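Local coordinates for putative 4-amino-4-deoxychorismate lyase (Thermus thermophilus, PDB 2ZGI), which binds pyridoxal 5'-phosphate and is probably a lyase of the class-IV aminotransferase family, putatively acting on 4-amino-4-deoxychorismate, at residues 21-26 against 82-87; 112-117 against 137-142; 171-176 against 197-202. One frame throughout, in Å; residues are numbered along the deposited sequence. Where two conformers were deposited one is given.

Interaction 1 of 3, residues 21-26 against 82-87; sequences GASVFT and RFTVGE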
ATOM      1  N   GLY D  21      -8.870  17.319 -16.617  1.00 21.37           N
ATOM      2  CA  GLY D  21      -8.008  16.541 -17.513  1.00 22.04           C
ATOM      3  C   GLY D  21      -8.840  15.598 -18.375  1.00 21.73           C
ATOM      4  O   GLY D  21      -8.404  14.492 -18.695  1.00 20.02           O
ATOM      5  N   ALA D  22     -10.045  16.026 -18.763  1.00 22.47           N
ATOM      6  CA  ALA D  22     -10.961  15.093 -19.443  1.00 23.01           C
ATOM      7  C   ALA D  22     -10.678  15.029 -20.944  1.00 23.81           C
ATOM      8  O   ALA D  22     -11.355  15.678 -21.763  1.00 24.38           O
ATOM      9  CB  ALA D  22     -12.417  15.468 -19.153  1.00 23.07           C
ATOM     10  N   SER D  23      -9.620  14.301 -21.311  1.00 23.46           N
ATOM     11  CA  SER D  23      -9.161  14.223 -22.697  1.00 23.36           C
ATOM     12  C   SER D  23      -8.401  12.941 -22.904  1.00 23.85           C
ATOM     13  O   SER D  23      -7.920  12.311 -21.928  1.00 22.76           O
ATOM     14  CB  SER D  23      -8.264  15.428 -23.059  1.00 23.88           C
ATOM     15  OG  SER D  23      -7.085  15.482 -22.239  1.00 25.71           O
ATOM     16  N   VAL D  24      -8.329  12.518 -24.167  1.00 23.01           N
ATOM     17  CA  VAL D  24      -7.401  11.481 -24.587  1.00 23.46           C
ATOM     18  C   VAL D  24      -6.548  12.078 -25.675  1.00 23.63           C
ATOM     19  O   VAL D  24      -6.932  13.087 -26.301  1.00 24.20           O
ATOM     20  CB  VAL D  24      -8.132  10.159 -25.041  1.00 23.68           C
ATOM     21  CG1 VAL D  24      -8.904   9.594 -23.903  1.00 23.60           C
ATOM     22  CG2 VAL D  24      -9.106  10.442 -26.202  1.00 23.81           C
ATOM     23  N   PHE D  25      -5.374  11.500 -25.900  1.00 23.42           N
ATOM     24  CA  PHE D  25      -4.455  12.095 -26.841  1.00 23.69           C
ATOM     25  C   PHE D  25      -3.526  11.038 -27.388  1.00 23.00           C
ATOM     26  O   PHE D  25      -3.499   9.891 -26.888  1.00 23.36           O
ATOM     27  CB  PHE D  25      -3.683  13.276 -26.181  1.00 23.24           C
ATOM     28  CG  PHE D  25      -2.611  12.842 -25.180  1.00 23.43           C
ATOM     29  CD1 PHE D  25      -1.275  12.761 -25.575  1.00 23.32           C
ATOM     30  CD2 PHE D  25      -2.938  12.515 -23.865  1.00 24.68           C
ATOM     31  CE1 PHE D  25      -0.278  12.363 -24.673  1.00 26.75           C
ATOM     32  CE2 PHE D  25      -1.955  12.100 -22.952  1.00 26.20           C
ATOM     33  CZ  PHE D  25      -0.628  12.032 -23.340  1.00 23.25           C
ATOM     34  N   THR D  26      -2.780  11.404 -28.426  1.00 22.57           N
ATOM     35  CA  THR D  26      -1.691  10.583 -28.889  1.00 23.32           C
ATOM     36  C   THR D  26      -0.601  11.482 -29.461  1.00 24.38           C
ATOM     37  O   THR D  26      -0.879  12.598 -29.921  1.00 24.99           O
ATOM     38  CB  THR D  26      -2.168   9.519 -29.909  1.00 23.22           C
ATOM     39  OG1 THR D  26      -1.144   8.528 -30.056  1.00 25.31           O
ATOM     40  CG2 THR D  26      -2.477  10.161 -31.304  1.00 19.81           C
ATOM     41  N   ARG D  82       0.834  16.084 -32.107  1.00 25.81           N
ATOM     42  CA  ARG D  82      -0.041  15.678 -31.058  1.00 26.12           C
ATOM     43  C   ARG D  82      -1.501  15.903 -31.410  1.00 25.56           C
ATOM     44  O   ARG D  82      -1.880  17.008 -31.838  1.00 26.72           O
ATOM     45  CB  ARG D  82       0.322  16.477 -29.830  1.00 26.45           C
ATOM     46  CG  ARG D  82      -0.266  15.934 -28.578  1.00 29.01           C
ATOM     47  CD  ARG D  82      -0.340  17.076 -27.622  1.00 33.92           C
ATOM     48  NE  ARG D  82      -1.548  16.932 -26.874  1.00 38.83           N
ATOM     49  CZ  ARG D  82      -1.604  16.287 -25.726  1.00 36.34           C
ATOM     50  NH1 ARG D  82      -0.486  15.796 -25.233  1.00 36.08           N
ATOM     51  NH2 ARG D  82      -2.754  16.169 -25.092  1.00 31.12           N
ATOM     52  N   PHE D  83      -2.319  14.866 -31.208  1.00 24.86           N
ATOM     53  CA  PHE D  83      -3.741  14.905 -31.507  1.00 24.40           C
ATOM     54  C   PHE D  83      -4.467  14.664 -30.198  1.00 24.79           C
ATOM     55  O   PHE D  83      -4.216  13.678 -29.537  1.00 23.58           O
ATOM     56  CB  PHE D  83      -4.150  13.784 -32.479  1.00 24.85           C
ATOM     57  CG  PHE D  83      -3.592  13.917 -33.887  1.00 26.96           C
ATOM     58  CD1 PHE D  83      -3.612  15.133 -34.566  1.00 30.00           C
ATOM     59  CD2 PHE D  83      -3.153  12.786 -34.571  1.00 31.30           C
ATOM     60  CE1 PHE D  83      -3.134  15.232 -35.879  1.00 31.65           C
ATOM     61  CE2 PHE D  83      -2.681  12.879 -35.900  1.00 31.16           C
ATOM     62  CZ  PHE D  83      -2.668  14.102 -36.537  1.00 30.19           C
ATOM     63  N   THR D  84      -5.368  15.563 -29.824  1.00 24.12           N
ATOM     64  CA  THR D  84      -6.040  15.484 -28.519  1.00 24.51           C
ATOM     65  C   THR D  84      -7.551  15.573 -28.743  1.00 24.84           C
ATOM     66  O   THR D  84      -8.018  16.439 -29.496  1.00 25.88           O
ATOM     67  CB  THR D  84      -5.576  16.616 -27.572  1.00 23.93           C
ATOM     68  OG1 THR D  84      -4.151  16.640 -27.542  1.00 22.89           O
ATOM     69  CG2 THR D  84      -6.107  16.418 -26.139  1.00 23.63           C
ATOM     70  N   VAL D  85      -8.280  14.672 -28.100  1.00 23.88           N
ATOM     71  CA  VAL D  85      -9.730  14.652 -28.096  1.00 23.97           C
ATOM     72  C   VAL D  85     -10.339  14.951 -26.708  1.00 24.77           C
ATOM     73  O   VAL D  85     -10.009  14.301 -25.697  1.00 23.62           O
ATOM     74  CB  VAL D  85     -10.261  13.284 -28.583  1.00 23.92           C
ATOM     75  CG1 VAL D  85     -11.767  13.233 -28.503  1.00 24.06           C
ATOM     76  CG2 VAL D  85      -9.790  13.007 -30.040  1.00 24.08           C
ATOM     77  N   GLY D  86     -11.242  15.923 -26.672  1.00 24.68           N
ATOM     78  CA  GLY D  86     -12.178  16.063 -25.559  1.00 26.19           C
ATOM     79  C   GLY D  86     -13.542  16.384 -26.150  1.00 28.46           C
ATOM     80  O   GLY D  86     -13.664  16.542 -27.384  1.00 28.04           O
ATOM     81  N   GLU D  87     -14.555  16.468 -25.292  1.00 30.35           N
ATOM     82  CA  GLU D  87     -15.881  16.985 -25.702  1.00 32.55           C
ATOM     83  C   GLU D  87     -15.792  18.408 -26.272  1.00 32.80           C
ATOM     84  O   GLU D  87     -15.365  19.337 -25.579  1.00 33.59           O
ATOM     85  CB  GLU D  87     -16.873  16.926 -24.546  1.00 33.17           C
ATOM     86  CG  GLU D  87     -17.144  15.536 -24.005  1.00 36.15           C
ATOM     87  CD  GLU D  87     -17.615  14.504 -25.057  1.00 41.29           C
ATOM     88  OE1 GLU D  87     -17.657  14.803 -26.269  1.00 42.63           O
ATOM     89  OE2 GLU D  87     -17.948  13.364 -24.650  1.00 44.91           O
TER
HETATM   90  O   HOH W   1     -13.778  16.521 -22.308  1.00 27.87           O
HETATM   91  O   HOH W   2      -4.272  15.690 -22.841  1.00 22.32           O

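Interaction 2 of 3, residues 112-117 against 137-142; sequences RLTGYR and LEEARK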
ATOM      1  N   ARG D 112      14.846   5.352 -13.142  1.00 29.66           N
ATOM      2  CA  ARG D 112      14.584   5.360 -11.739  1.00 29.63           C
ATOM      3  C   ARG D 112      13.218   4.689 -11.530  1.00 29.91           C
ATOM      4  O   ARG D 112      12.200   5.089 -12.133  1.00 28.83           O
ATOM      5  CB  ARG D 112      14.543   6.806 -11.261  1.00 29.50           C
ATOM      6  CG  ARG D 112      13.828   7.017  -9.965  1.00 29.58           C
ATOM      7  CD  ARG D 112      14.766   6.802  -8.780  1.00 33.27           C
ATOM      8  NE  ARG D 112      14.210   7.360  -7.546  1.00 36.07           N
ATOM      9  CZ  ARG D 112      14.847   7.356  -6.374  1.00 38.38           C
ATOM     10  NH1 ARG D 112      16.081   6.869  -6.284  1.00 37.16           N
ATOM     11  NH2 ARG D 112      14.257   7.855  -5.301  1.00 38.97           N
ATOM     12  N   LEU D 113      13.190   3.665 -10.687  1.00 29.43           N
ATOM     13  CA  LEU D 113      11.911   3.108 -10.255  1.00 29.00           C
ATOM     14  C   LEU D 113      11.301   4.029  -9.203  1.00 28.40           C
ATOM     15  O   LEU D 113      11.949   4.340  -8.192  1.00 28.34           O
ATOM     16  CB  LEU D 113      12.107   1.691  -9.688  1.00 30.00           C
ATOM     17  CG  LEU D 113      10.909   1.053  -8.990  1.00 29.94           C
ATOM     18  CD1 LEU D 113       9.773   0.881  -9.978  1.00 32.89           C
ATOM     19  CD2 LEU D 113      11.310  -0.294  -8.351  1.00 32.69           C
ATOM     20  N   THR D 114      10.072   4.493  -9.426  1.00 26.34           N
ATOM     21  CA  THR D 114       9.453   5.384  -8.445  1.00 25.21           C
ATOM     22  C   THR D 114       8.386   4.634  -7.656  1.00 24.37           C
ATOM     23  O   THR D 114       8.072   3.500  -7.976  1.00 23.75           O
ATOM     24  CB  THR D 114       8.852   6.651  -9.109  1.00 26.42           C
ATOM     25  OG1 THR D 114       7.555   6.344  -9.677  1.00 24.00           O
ATOM     26  CG2 THR D 114       9.792   7.213 -10.196  1.00 25.33           C
ATOM     27  N   GLY D 115       7.829   5.277  -6.647  1.00 24.19           N
ATOM     28  CA  GLY D 115       6.669   4.742  -5.916  1.00 25.12           C
ATOM     29  C   GLY D 115       5.321   5.209  -6.464  1.00 24.80           C
ATOM     30  O   GLY D 115       4.265   4.832  -5.934  1.00 24.90           O
ATOM     31  N   TYR D 116       5.331   6.032  -7.522  1.00 25.15           N
ATOM     32  CA  TYR D 116       4.080   6.474  -8.134  1.00 25.10           C
ATOM     33  C   TYR D 116       3.356   5.337  -8.830  1.00 25.53           C
ATOM     34  O   TYR D 116       3.977   4.491  -9.477  1.00 25.87           O
ATOM     35  CB  TYR D 116       4.307   7.640  -9.111  1.00 24.90           C
ATOM     36  CG  TYR D 116       4.750   8.876  -8.373  1.00 23.58           C
ATOM     37  CD1 TYR D 116       3.849   9.584  -7.578  1.00 26.01           C
ATOM     38  CD2 TYR D 116       6.084   9.294  -8.415  1.00 26.41           C
ATOM     39  CE1 TYR D 116       4.249  10.723  -6.868  1.00 27.03           C
ATOM     40  CE2 TYR D 116       6.502  10.440  -7.710  1.00 26.12           C
ATOM     41  CZ  TYR D 116       5.578  11.130  -6.928  1.00 26.95           C
ATOM     42  OH  TYR D 116       5.972  12.243  -6.222  1.00 28.79           O
ATOM     43  N   ARG D 117       2.036   5.345  -8.702  1.00 25.57           N
ATOM     44  CA  ARG D 117       1.175   4.340  -9.336  1.00 26.70           C
ATOM     45  C   ARG D 117       0.409   4.937 -10.530  1.00 27.07           C
ATOM     46  O   ARG D 117       0.079   6.136 -10.523  1.00 27.37           O
ATOM     47  CB  ARG D 117       0.136   3.806  -8.325  1.00 25.77           C
ATOM     48  CG  ARG D 117       0.621   2.631  -7.448  1.00 25.65           C
ATOM     49  CD  ARG D 117       1.761   2.993  -6.531  1.00 25.65           C
ATOM     50  NE  ARG D 117       1.396   4.040  -5.579  1.00 23.63           N
ATOM     51  CZ  ARG D 117       0.817   3.833  -4.395  1.00 26.01           C
ATOM     52  NH1 ARG D 117       0.481   2.616  -4.016  1.00 27.18           N
ATOM     53  NH2 ARG D 117       0.512   4.864  -3.612  1.00 27.17           N
ATOM     54  N   LEU D 137       8.351  11.352 -13.762  1.00 25.45           N
ATOM     55  CA  LEU D 137       9.476  11.877 -14.543  1.00 24.92           C
ATOM     56  C   LEU D 137      10.252  12.932 -13.734  1.00 25.19           C
ATOM     57  O   LEU D 137      11.483  12.974 -13.791  1.00 24.31           O
ATOM     58  CB  LEU D 137       9.006  12.474 -15.879  1.00 26.14           C
ATOM     59  CG  LEU D 137      10.098  13.113 -16.770  1.00 24.09           C
ATOM     60  CD1 LEU D 137      11.167  12.085 -17.202  1.00 27.12           C
ATOM     61  CD2 LEU D 137       9.493  13.803 -17.992  1.00 26.90           C
ATOM     62  N   GLU D 138       9.535  13.772 -12.993  1.00 26.12           N
ATOM     63  CA  GLU D 138      10.194  14.788 -12.143  1.00 27.73           C
ATOM     64  C   GLU D 138      11.139  14.139 -11.121  1.00 27.40           C
ATOM     65  O   GLU D 138      12.282  14.561 -10.972  1.00 26.70           O
ATOM     66  CB  GLU D 138       9.193  15.737 -11.480  1.00 27.75           C
ATOM     67  CG  GLU D 138       8.576  16.762 -12.459  1.00 32.92           C
ATOM     68  CD  GLU D 138       7.298  17.463 -11.953  1.00 38.93           C
ATOM     69  OE1 GLU D 138       7.001  17.404 -10.731  1.00 44.08           O
ATOM     70  OE2 GLU D 138       6.595  18.086 -12.795  1.00 40.20           O
ATOM     71  N   GLU D 139      10.672  13.082 -10.465  1.00 27.02           N
ATOM     72  CA  GLU D 139      11.530  12.308  -9.583  1.00 27.19           C
ATOM     73  C   GLU D 139      12.749  11.704 -10.287  1.00 27.54           C
ATOM     74  O   GLU D 139      13.894  11.812  -9.786  1.00 27.01           O
ATOM     75  CB  GLU D 139      10.722  11.237  -8.829  1.00 27.64           C
ATOM     76  CG  GLU D 139      11.556  10.532  -7.736  1.00 27.76           C
ATOM     77  CD  GLU D 139      10.836   9.354  -7.120  1.00 26.72           C
ATOM     78  OE1 GLU D 139       9.676   9.545  -6.720  1.00 26.99           O
ATOM     79  OE2 GLU D 139      11.427   8.244  -7.054  1.00 28.98           O
ATOM     80  N   ALA D 140      12.540  11.096 -11.454  1.00 26.80           N
ATOM     81  CA  ALA D 140      13.636  10.507 -12.189  1.00 27.42           C
ATOM     82  C   ALA D 140      14.733  11.531 -12.514  1.00 28.59           C
ATOM     83  O   ALA D 140      15.944  11.281 -12.320  1.00 27.78           O
ATOM     84  CB  ALA D 140      13.130   9.834 -13.467  1.00 27.28           C
ATOM     85  N   ARG D 141      14.302  12.677 -13.028  1.00 29.12           N
ATOM     86  CA  ARG D 141      15.225  13.721 -13.444  1.00 30.60           C
ATOM     87  C   ARG D 141      15.961  14.318 -12.238  1.00 30.90           C
ATOM     88  O   ARG D 141      17.153  14.586 -12.323  1.00 31.22           O
ATOM     89  CB  ARG D 141      14.485  14.799 -14.259  1.00 30.27           C
ATOM     90  CG  ARG D 141      14.143  14.325 -15.673  1.00 30.72           C
ATOM     91  CD  ARG D 141      13.631  15.462 -16.556  1.00 28.99           C
ATOM     92  NE  ARG D 141      13.339  14.993 -17.911  1.00 29.86           N
ATOM     93  CZ  ARG D 141      12.823  15.763 -18.869  1.00 32.17           C
ATOM     94  NH1 ARG D 141      12.533  17.042 -18.609  1.00 33.08           N
ATOM     95  NH2 ARG D 141      12.588  15.257 -20.077  1.00 30.92           N
ATOM     96  N   LYS D 142      15.256  14.526 -11.130  1.00 31.82           N
ATOM     97  CA  LYS D 142      15.927  14.923  -9.881  1.00 33.77           C
ATOM     98  C   LYS D 142      17.102  13.981  -9.547  1.00 34.14           C
ATOM     99  O   LYS D 142      18.176  14.444  -9.146  1.00 33.98           O
ATOM    100  CB  LYS D 142      14.952  15.004  -8.714  1.00 34.02           C
ATOM    101  CG  LYS D 142      15.559  15.639  -7.471  1.00 36.77           C
ATOM    102  CD  LYS D 142      14.504  15.882  -6.405  1.00 41.77           C
ATOM    103  CE  LYS D 142      15.137  16.414  -5.110  1.00 44.20           C
ATOM    104  NZ  LYS D 142      14.082  16.932  -4.171  1.00 46.53           N
TER
HETATM  105  O   HOH W   3       8.394   7.716  -5.521  1.00 28.83           O

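Interaction 3 of 3, residues 171-176 against 197-202; sequences GTLYLL and LRVERG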
ATOM      1  N   GLY D 171      17.156 -15.047 -24.684  1.00 49.32           N
ATOM      2  CA  GLY D 171      16.771 -14.789 -26.071  1.00 47.62           C
ATOM      3  C   GLY D 171      15.316 -14.406 -26.237  1.00 46.57           C
ATOM      4  O   GLY D 171      14.756 -14.513 -27.341  1.00 47.01           O
ATOM      5  N   THR D 172      14.716 -13.944 -25.140  1.00 45.05           N
ATOM      6  CA  THR D 172      13.304 -13.582 -25.132  0.50 44.27           C
ATOM      7  C   THR D 172      13.076 -12.125 -24.703  1.00 43.39           C
ATOM      8  O   THR D 172      13.705 -11.622 -23.762  1.00 43.05           O
ATOM      9  CB  THR D 172      12.477 -14.572 -24.273  0.50 44.38           C
ATOM     10  OG1 THR D 172      11.264 -13.957 -23.818  0.50 44.29           O
ATOM     11  CG2 THR D 172      13.280 -15.016 -23.086  0.50 44.71           C
ATOM     12  N   LEU D 173      12.193 -11.455 -25.431  1.00 42.20           N
ATOM     13  CA  LEU D 173      11.792 -10.086 -25.129  1.00 40.02           C
ATOM     14  C   LEU D 173      10.436 -10.118 -24.445  1.00 38.66           C
ATOM     15  O   LEU D 173       9.456 -10.623 -25.000  1.00 39.20           O
ATOM     16  CB  LEU D 173      11.714  -9.265 -26.418  1.00 39.70           C
ATOM     17  CG  LEU D 173      11.382  -7.771 -26.347  1.00 39.66           C
ATOM     18  CD1 LEU D 173      12.575  -6.939 -25.908  1.00 37.77           C
ATOM     19  CD2 LEU D 173      10.876  -7.325 -27.710  1.00 39.29           C
ATOM     20  N   TYR D 174      10.387  -9.577 -23.235  1.00 37.16           N
ATOM     21  CA  TYR D 174       9.157  -9.464 -22.467  1.00 35.50           C
ATOM     22  C   TYR D 174       8.568  -8.065 -22.541  1.00 34.31           C
ATOM     23  O   TYR D 174       9.277  -7.071 -22.358  1.00 33.23           O
ATOM     24  CB  TYR D 174       9.419  -9.802 -21.003  1.00 35.60           C
ATOM     25  CG  TYR D 174      10.019 -11.174 -20.841  1.00 37.84           C
ATOM     26  CD1 TYR D 174       9.202 -12.308 -20.765  1.00 38.51           C
ATOM     27  CD2 TYR D 174      11.408 -11.348 -20.797  1.00 39.10           C
ATOM     28  CE1 TYR D 174       9.755 -13.584 -20.614  1.00 40.21           C
ATOM     29  CE2 TYR D 174      11.973 -12.622 -20.648  1.00 41.65           C
ATOM     30  CZ  TYR D 174      11.138 -13.731 -20.562  1.00 42.42           C
ATOM     31  OH  TYR D 174      11.693 -14.989 -20.417  1.00 44.67           O
ATOM     32  N   LEU D 175       7.274  -8.000 -22.817  1.00 33.28           N
ATOM     33  CA  LEU D 175       6.542  -6.741 -22.717  1.00 33.07           C
ATOM     34  C   LEU D 175       5.835  -6.703 -21.371  1.00 32.83           C
ATOM     35  O   LEU D 175       5.076  -7.627 -21.003  1.00 31.96           O
ATOM     36  CB  LEU D 175       5.541  -6.573 -23.867  1.00 33.64           C
ATOM     37  CG  LEU D 175       5.963  -6.969 -25.294  1.00 34.49           C
ATOM     38  CD1 LEU D 175       4.971  -6.371 -26.296  1.00 35.41           C
ATOM     39  CD2 LEU D 175       7.410  -6.579 -25.657  1.00 33.52           C
ATOM     40  N   LEU D 176       6.106  -5.641 -20.614  1.00 32.03           N
ATOM     41  CA  LEU D 176       5.623  -5.554 -19.242  1.00 31.62           C
ATOM     42  C   LEU D 176       4.166  -5.122 -19.283  1.00 31.93           C
ATOM     43  O   LEU D 176       3.859  -4.057 -19.842  1.00 31.91           O
ATOM     44  CB  LEU D 176       6.462  -4.552 -18.429  1.00 31.79           C
ATOM     45  CG  LEU D 176       7.729  -5.056 -17.717  1.00 31.93           C
ATOM     46  CD1 LEU D 176       8.678  -5.773 -18.658  1.00 31.58           C
ATOM     47  CD2 LEU D 176       8.448  -3.896 -17.056  1.00 32.58           C
ATOM     48  N   LEU D 197      13.536 -13.763 -32.530  1.00 47.69           N
ATOM     49  CA  LEU D 197      13.437 -13.629 -31.079  1.00 47.13           C
ATOM     50  C   LEU D 197      12.039 -14.008 -30.630  1.00 46.52           C
ATOM     51  O   LEU D 197      11.049 -13.734 -31.325  1.00 46.27           O
ATOM     52  CB  LEU D 197      13.782 -12.215 -30.607  1.00 47.13           C
ATOM     53  CG  LEU D 197      15.190 -11.670 -30.862  1.00 47.28           C
ATOM     54  CD1 LEU D 197      15.228 -10.195 -30.548  1.00 47.67           C
ATOM     55  CD2 LEU D 197      16.230 -12.408 -30.032  1.00 47.87           C
ATOM     56  N   ARG D 198      11.976 -14.662 -29.477  1.00 46.00           N
ATOM     57  CA  ARG D 198      10.720 -15.015 -28.839  1.00 46.23           C
ATOM     58  C   ARG D 198      10.220 -13.809 -28.051  1.00 44.97           C
ATOM     59  O   ARG D 198      11.020 -13.014 -27.548  1.00 44.65           O
ATOM     60  CB  ARG D 198      10.928 -16.207 -27.898  1.00 47.02           C
ATOM     61  CG  ARG D 198       9.660 -16.751 -27.242  1.00 49.96           C
ATOM     62  CD  ARG D 198       9.968 -18.000 -26.419  1.00 55.50           C
ATOM     63  NE  ARG D 198      10.721 -17.698 -25.199  1.00 58.39           N
ATOM     64  CZ  ARG D 198      10.225 -17.797 -23.966  1.00 60.74           C
ATOM     65  NH1 ARG D 198       8.970 -18.199 -23.781  1.00 61.55           N
ATOM     66  NH2 ARG D 198      10.983 -17.503 -22.912  1.00 61.45           N
ATOM     67  N   VAL D 199       8.900 -13.675 -27.958  1.00 44.25           N
ATOM     68  CA  VAL D 199       8.280 -12.548 -27.270  1.00 43.34           C
ATOM     69  C   VAL D 199       7.160 -13.018 -26.336  1.00 43.18           C
ATOM     70  O   VAL D 199       6.230 -13.732 -26.751  1.00 43.91           O
ATOM     71  CB  VAL D 199       7.760 -11.479 -28.280  1.00 43.30           C
ATOM     72  CG1 VAL D 199       6.780 -10.504 -27.609  1.00 42.94           C
ATOM     73  CG2 VAL D 199       8.926 -10.723 -28.879  1.00 43.33           C
ATOM     74  N   GLU D 200       7.263 -12.629 -25.074  1.00 42.33           N
ATOM     75  CA  GLU D 200       6.232 -12.916 -24.082  1.00 41.73           C
ATOM     76  C   GLU D 200       5.761 -11.645 -23.385  1.00 40.54           C
ATOM     77  O   GLU D 200       6.529 -10.699 -23.250  1.00 39.36           O
ATOM     78  CB  GLU D 200       6.779 -13.854 -23.017  1.00 42.36           C
ATOM     79  CG  GLU D 200       7.095 -15.259 -23.499  1.00 45.64           C
ATOM     80  CD  GLU D 200       7.087 -16.238 -22.344  1.00 49.99           C
ATOM     81  OE1 GLU D 200       5.970 -16.633 -21.911  1.00 51.42           O
ATOM     82  OE2 GLU D 200       8.193 -16.596 -21.855  1.00 50.55           O
ATOM     83  N   ARG D 201       4.514 -11.669 -22.910  1.00 39.33           N
ATOM     84  CA  ARG D 201       3.902 -10.583 -22.133  1.00 38.92           C
ATOM     85  C   ARG D 201       3.701 -11.093 -20.712  1.00 38.23           C
ATOM     86  O   ARG D 201       3.334 -12.256 -20.527  1.00 37.83           O
ATOM     87  CB  ARG D 201       2.538 -10.201 -22.724  1.00 38.74           C
ATOM     88  CG  ARG D 201       2.577  -9.902 -24.224  1.00 40.31           C
ATOM     89  CD  ARG D 201       1.188  -9.747 -24.816  1.00 43.19           C
ATOM     90  NE  ARG D 201       1.267  -9.496 -26.258  1.00 46.32           N
ATOM     91  CZ  ARG D 201       1.488  -8.300 -26.810  1.00 46.27           C
ATOM     92  NH1 ARG D 201       1.639  -7.219 -26.050  1.00 44.20           N
ATOM     93  NH2 ARG D 201       1.545  -8.189 -28.133  1.00 47.89           N
ATOM     94  N   GLY D 202       3.941 -10.238 -19.716  1.00 37.18           N
ATOM     95  CA  GLY D 202       3.687 -10.616 -18.316  1.00 35.72           C
ATOM     96  C   GLY D 202       3.623  -9.453 -17.356  1.00 34.60           C
ATOM     97  O   GLY D 202       3.941  -8.315 -17.719  1.00 34.46           O
TER

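Interaction 1 of 3, residues 21-26 against 82-87
Val-24, Phe-25 and Thr-26 pair with Val-85, Thr-84 and Phe-83 as neighbouring antiparallel strands in the antiparallel sheet of a class-IV aminotransferase fold. The close-packed part is the backbone: Val-24 and Val-85 form one hydrogen-bonded pair, with Val-85 N to Val-24 O at 2.8 Å, and Thr-26 and Phe-83 form the next, with Phe-83 N to Thr-26 O at 3.0 Å. Between them lies the non-hydrogen-bonded pair of Phe-25 and Thr-84. On the face of Val-24, Val-85, Thr-26 and Phe-83 the side chains lean on helix 38-51, the two valines side by side with CG2 of Val-24 against CB of Val-85. Thr-26 OG1 turns to Arg-44, a cofactor-binding residue, and His-41.

The Phe-25 face is more polar. The guanidinium of Arg-82 lies flat on the Phe-25 ring in a stack, planes 13° apart and centres 4.1 Å, with NH1 over CD1; Tyr-19 of the second subunit makes a cation-pi contact with the same arginine. Arg-82 NE donates to Thr-84 OG1 at 2.7 Å, 22° out of the guanidinium plane, and NH2 adds a weak bond to the same oxygen, which helps hold the group over the ring.

Toward Glu-87 the pairing gives way to a water bridging Ala-22 O and Glu-87 N. Another, on the Phe-25 and Thr-84 face, lies in the Arg-82 guanidinium plane, 2.9 Å from Ser-23 OG and weakly bonded to Arg-82 NH2.

Interaction 2 of 3, residues 112-117 against 137-142
Arg-112 meets the helix first, with two parts of its side chain. Its CB lies 3.9 Å from Ala-140 CA and about as far from the alanine methyl, where the two backbones come nearest. Farther out the chain bends about CB-CG (chi2 86°), and this turn carries the guanidinium to the carboxylate of Glu-139. NE donates to OE2 at 3.0 Å in a nearly straight bond, 160° at the hydrogen, and OE2 receives it in the guanidinium plane on its anti lone pair. NH2 adds a longer, weak bond to the same oxygen. The two flat groups stand almost perpendicular, 80° apart, and both nitrogens reach the same oxygen, so the pairing is not bidentate through the carboxylate.

Two residues on, Thr-114 points toward the helix. CG2 of Thr-114 slides past the Glu-139 carboxylate, 3.7 Å from OE2. Its hydroxyl is used otherwise: OG1 bonds to Leu-149 O of the adjoining strand and accepts from Tyr-116 N at 3.1 Å, an ST turn at the corner of the chain. Strand 111-117, helix 131-142 and strand 147-151 form a beta-alpha-beta crossover, and Glu-139 reaches from the helix to the first strand of that unit, its CG anti to the backbone N and the rest of the chain extended. At Gly-115 the backbone N donates to a water at 2.7 Å, and this water in turn donates to Glu-139 OE1. Tyr-116 comes last, packed also on Leu-135 of the helix and on Asp-121 of the second subunit; its CE2 lies 3.4 Å from Glu-139 OE1, with ring and carboxylate planes oblique to each other.

Interaction 3 of 3, residues 171-176 against 197-202
Leu-173 and Leu-175 each use both backbone N and O on the neighbouring strand, the regular bonding of two parallel strands at the edge of a mixed sheet, joined through helix 183-194 as a beta-alpha-beta crossover. Leu-173 N donates to Arg-198 O at 2.9 Å, and Leu-173 O accepts from Glu-200 N. The pattern repeats two residues on: Leu-175 N binds Glu-200 O at 2.8 Å in the carbonyl plane, and Leu-175 O takes Gly-202 N. The carbonyls of Arg-198 and Glu-200 also receive CA-H...O contacts from Thr-172 and Tyr-174.

On the face of Thr-172, Tyr-174 and Glu-200, Arg-198 bends about CG-CD (chi3 71°) and pairs with Glu-200 of its own strand in a salt bridge, NH1 to OE2 2.6 Å, though as a hydrogen bond it is weak, its angle being poor. Thr-172 OG1 lies over one face of the same guanidinium, and Glu-200 CB packs 3.7 Å from Tyr-174 CD1. On the other face Arg-201 NH1 makes a salt bridge with Glu-186 of the crossover helix, while Leu-175 CD1 lies 3.4 Å from that same NH1.

In the fold
The three contacts follow one another along the chain without touching. Interactions 1 and 3 lie on opposite sides of the chain's centre, their own centres 31 Å apart; interaction 2 is 24 Å from the first and 25 Å from the third, centre to centre. The pyridoxal phosphate relates to them unequally. Interaction 1 is nearest, with the Phe-25 side chain about 5 Å from the cofactor, whereas Leu-175 of interaction 3 is about 10 Å away and Tyr-116 of interaction 2 about 11 Å. Interactions 2 and 3 each belong to a beta-alpha-beta unit; the helix of the latter begins with cofactor-binding Ile-183 and Thr-184. Interactions 1 and 2 also touch the second subunit.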